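Local atomic coordinates of core protein VP4 (Bluetongue virus, PDB entry 2JHP), a protein that caps viral messenger RNA inside the virus core as a multifunctional enzyme, carrying out successive steps of cap synthesis and methylation along one elongated chain. Residues R282-R287 / I305-N311. Numbering follows the deposited sequence.
Sequences RFAEDR and IKHRIPN
The guanidinium of R308 is sandwiched between aliphatic chains: CG of R282 lies 3.3 Å above one face, and CD of K306, from its own strand, packs over the opposite face, both offset toward the rim. Its edge is given to acids. NH1 forms a salt bridge with OE1 of E285 at 3.1 Å, nearly straight at 169° and with the two planes almost coplanar, whereas OD1 of D286 accepts a second salt-bridging hydrogen bond from NH1 at 3.1 Å, met from above its carboxylate plane. Bends at chi2 and chi3 (-91° and -108°) fold the R308 chain across D286, whose OD2 accepts a hydrogen bond from the backbone N of R308 at 2.9 Å. D286 thus grips both ends of one residue, and the two acids probably balance the charge of R308, whose NE lies 4.3 Å from NH2 of the like-charged R282. R287 brings its guanidinium edge to CD2 of H307, 3.8 Å from NH1, with D286 CB over one face; its charge is met by a salt bridge from NH1 to E290. The F283 ring carries NE of R287 over its centre, and its CE1 touches CG of P310 at 4.0 Å. E285 lies close to bound S-adenosyl-L-homocysteine, so the network borders a cofactor pocket of this Rossmann-like methyltransferase domain. Segment 282-287 of helix 280-295 runs roughly antiparallel to 305-308 of strand 302-308, which lies between strands 260-264 and 335-341 in a mixed sheet, while I309 packs against helix 363-373.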
loop_
_atom_site.group_PDB
_atom_site.type_symbol
_atom_site.label_atom_id
_atom_site.label_comp_id
_atom_site.label_asym_id
_atom_site.label_seq_id
_atom_site.Cartn_x
_atom_site.Cartn_y
_atom_site.Cartn_z
ATOM N N ARG A 282 34.169 5.688 27.629
ATOM C CA ARG A 282 33.129 5.478 26.614
ATOM C C ARG A 282 32.188 4.336 27.001
ATOM O O ARG A 282 30.987 4.366 26.696
ATOM C CB ARG A 282 33.753 5.162 25.255
ATOM C CG ARG A 282 34.347 6.344 24.519
ATOM C CD ARG A 282 34.591 5.999 23.051
ATOM N NE ARG A 282 35.386 4.780 22.887
ATOM C CZ ARG A 282 35.373 4.001 21.805
ATOM N NH1 ARG A 282 36.139 2.914 21.767
ATOM N NH2 ARG A 282 34.599 4.301 20.763
ATOM N N PHE A 283 32.755 3.332 27.669
ATOM C CA PHE A 283 32.017 2.157 28.102
ATOM C C PHE A 283 31.067 2.499 29.257
ATOM O O PHE A 283 29.899 2.115 29.245
ATOM C CB PHE A 283 32.999 1.053 28.501
ATOM C CG PHE A 283 32.383 -0.312 28.569
ATOM C CD1 PHE A 283 32.305 -1.110 27.430
ATOM C CD2 PHE A 283 31.888 -0.809 29.777
ATOM C CE1 PHE A 283 31.730 -2.383 27.483
ATOM C CE2 PHE A 283 31.305 -2.087 29.846
ATOM C CZ PHE A 283 31.232 -2.875 28.693
ATOM N N ALA A 284 31.572 3.237 30.243
ATOM C CA ALA A 284 30.764 3.619 31.400
ATOM C C ALA A 284 29.653 4.615 31.044
ATOM O O ALA A 284 28.671 4.726 31.771
ATOM C CB ALA A 284 31.645 4.149 32.525
ATOM N N GLU A 285 29.818 5.333 29.935
ATOM C CA GLU A 285 28.758 6.218 29.411
ATOM C C GLU A 285 27.641 5.445 28.737
ATOM O O GLU A 285 26.472 5.714 28.987
ATOM C CB GLU A 285 29.306 7.264 28.433
ATOM C CG GLU A 285 30.265 8.261 29.068
ATOM C CD GLU A 285 31.008 9.082 28.033
ATOM O OE1 GLU A 285 31.109 8.632 26.864
ATOM O OE2 GLU A 285 31.492 10.177 28.395
ATOM N N ASP A 286 28.001 4.494 27.880
ATOM C CA ASP A 286 26.996 3.675 27.210
ATOM C C ASP A 286 26.200 2.890 28.249
ATOM O O ASP A 286 24.973 2.841 28.177
ATOM C CB ASP A 286 27.631 2.726 26.183
ATOM C CG ASP A 286 28.299 3.460 25.005
ATOM O OD1 ASP A 286 28.136 4.698 24.855
ATOM O OD2 ASP A 286 28.975 2.770 24.213
ATOM N N ARG A 287 26.912 2.301 29.214
ATOM C CA ARG A 287 26.305 1.563 30.326
ATOM C C ARG A 287 25.390 2.437 31.187
ATOM O O ARG A 287 24.398 1.944 31.724
ATOM C CB ARG A 287 27.375 0.924 31.244
ATOM C CG ARG A 287 28.067 -0.379 30.770
ATOM C CD ARG A 287 27.440 -1.013 29.505
ATOM N NE ARG A 287 28.236 -0.715 28.310
ATOM C CZ ARG A 287 27.782 -0.756 27.062
ATOM N NH1 ARG A 287 26.519 -1.076 26.819
ATOM N NH2 ARG A 287 28.596 -0.463 26.052
ATOM N N ILE A 305 19.985 3.609 22.800
ATOM C CA ILE A 305 21.261 4.002 23.406
ATOM C C ILE A 305 22.466 3.862 22.455
ATOM O O ILE A 305 22.575 2.895 21.693
ATOM C CB ILE A 305 21.542 3.196 24.721
ATOM C CG1 ILE A 305 20.258 2.995 25.562
ATOM C CG2 ILE A 305 22.683 3.839 25.526
ATOM C CD1 ILE A 305 19.666 4.254 26.209
ATOM N N LYS A 306 23.363 4.841 22.517
ATOM C CA LYS A 306 24.649 4.783 21.827
ATOM C C LYS A 306 25.412 3.531 22.253
ATOM O O LYS A 306 25.450 3.196 23.438
ATOM C CB LYS A 306 25.462 6.027 22.168
ATOM C CG LYS A 306 26.550 6.377 21.181
ATOM C CD LYS A 306 27.548 7.349 21.813
ATOM C CE LYS A 306 28.046 8.383 20.817
ATOM N NZ LYS A 306 28.346 7.772 19.500
ATOM N N HIS A 307 26.011 2.836 21.294
ATOM C CA HIS A 307 26.672 1.579 21.600
ATOM C C HIS A 307 27.997 1.399 20.870
ATOM O O HIS A 307 28.046 0.756 19.823
ATOM C CB HIS A 307 25.745 0.406 21.278
ATOM C CG HIS A 307 26.155 -0.881 21.919
ATOM N ND1 HIS A 307 26.970 -1.796 21.291
ATOM C CD2 HIS A 307 25.866 -1.404 23.135
ATOM C CE1 HIS A 307 27.162 -2.830 22.090
ATOM N NE2 HIS A 307 26.508 -2.615 23.218
ATOM N N ARG A 308 29.071 1.959 21.419
ATOM C CA ARG A 308 30.407 1.719 20.847
ATOM C C ARG A 308 30.976 0.398 21.354
ATOM O O ARG A 308 30.949 0.126 22.550
ATOM C CB ARG A 308 31.393 2.897 21.067
ATOM C CG ARG A 308 31.267 3.660 22.392
ATOM C CD ARG A 308 30.297 4.864 22.315
ATOM N NE ARG A 308 30.996 6.145 22.343
ATOM C CZ ARG A 308 31.093 6.925 23.415
ATOM N NH1 ARG A 308 30.540 6.568 24.572
ATOM N NH2 ARG A 308 31.759 8.066 23.326
ATOM N N ILE A 309 31.449 -0.428 20.423
ATOM C CA ILE A 309 32.105 -1.696 20.746
ATOM C C ILE A 309 33.541 -1.455 21.211
ATOM O O ILE A 309 34.325 -0.822 20.498
ATOM C CB ILE A 309 32.153 -2.645 19.536
ATOM C CG1 ILE A 309 30.883 -2.500 18.703
ATOM C CG2 ILE A 309 32.380 -4.093 20.000
ATOM C CD1 ILE A 309 31.058 -2.787 17.225
ATOM N N PRO A 310 33.882 -1.955 22.414
ATOM C CA PRO A 310 35.231 -1.854 22.999
ATOM C C PRO A 310 36.308 -2.580 22.181
ATOM O O PRO A 310 35.990 -3.470 21.386
ATOM C CB PRO A 310 35.065 -2.510 24.373
ATOM C CG PRO A 310 33.853 -3.392 24.241
ATOM C CD PRO A 310 32.939 -2.648 23.315
ATOM N N ASN A 311 37.566 -2.200 22.373
ATOM C CA ASN A 311 38.669 -2.797 21.627
ATOM C C ASN A 311 39.379 -3.871 22.433
ATOM O O ASN A 311 39.810 -4.891 21.893
ATOM C CB ASN A 311 39.675 -1.723 21.205
ATOM C CG ASN A 311 39.050 -0.633 20.351
ATOM O OD1 ASN A 311 37.872 -0.708 19.968
ATOM N ND2 ASN A 311 39.848 0.393 20.044
#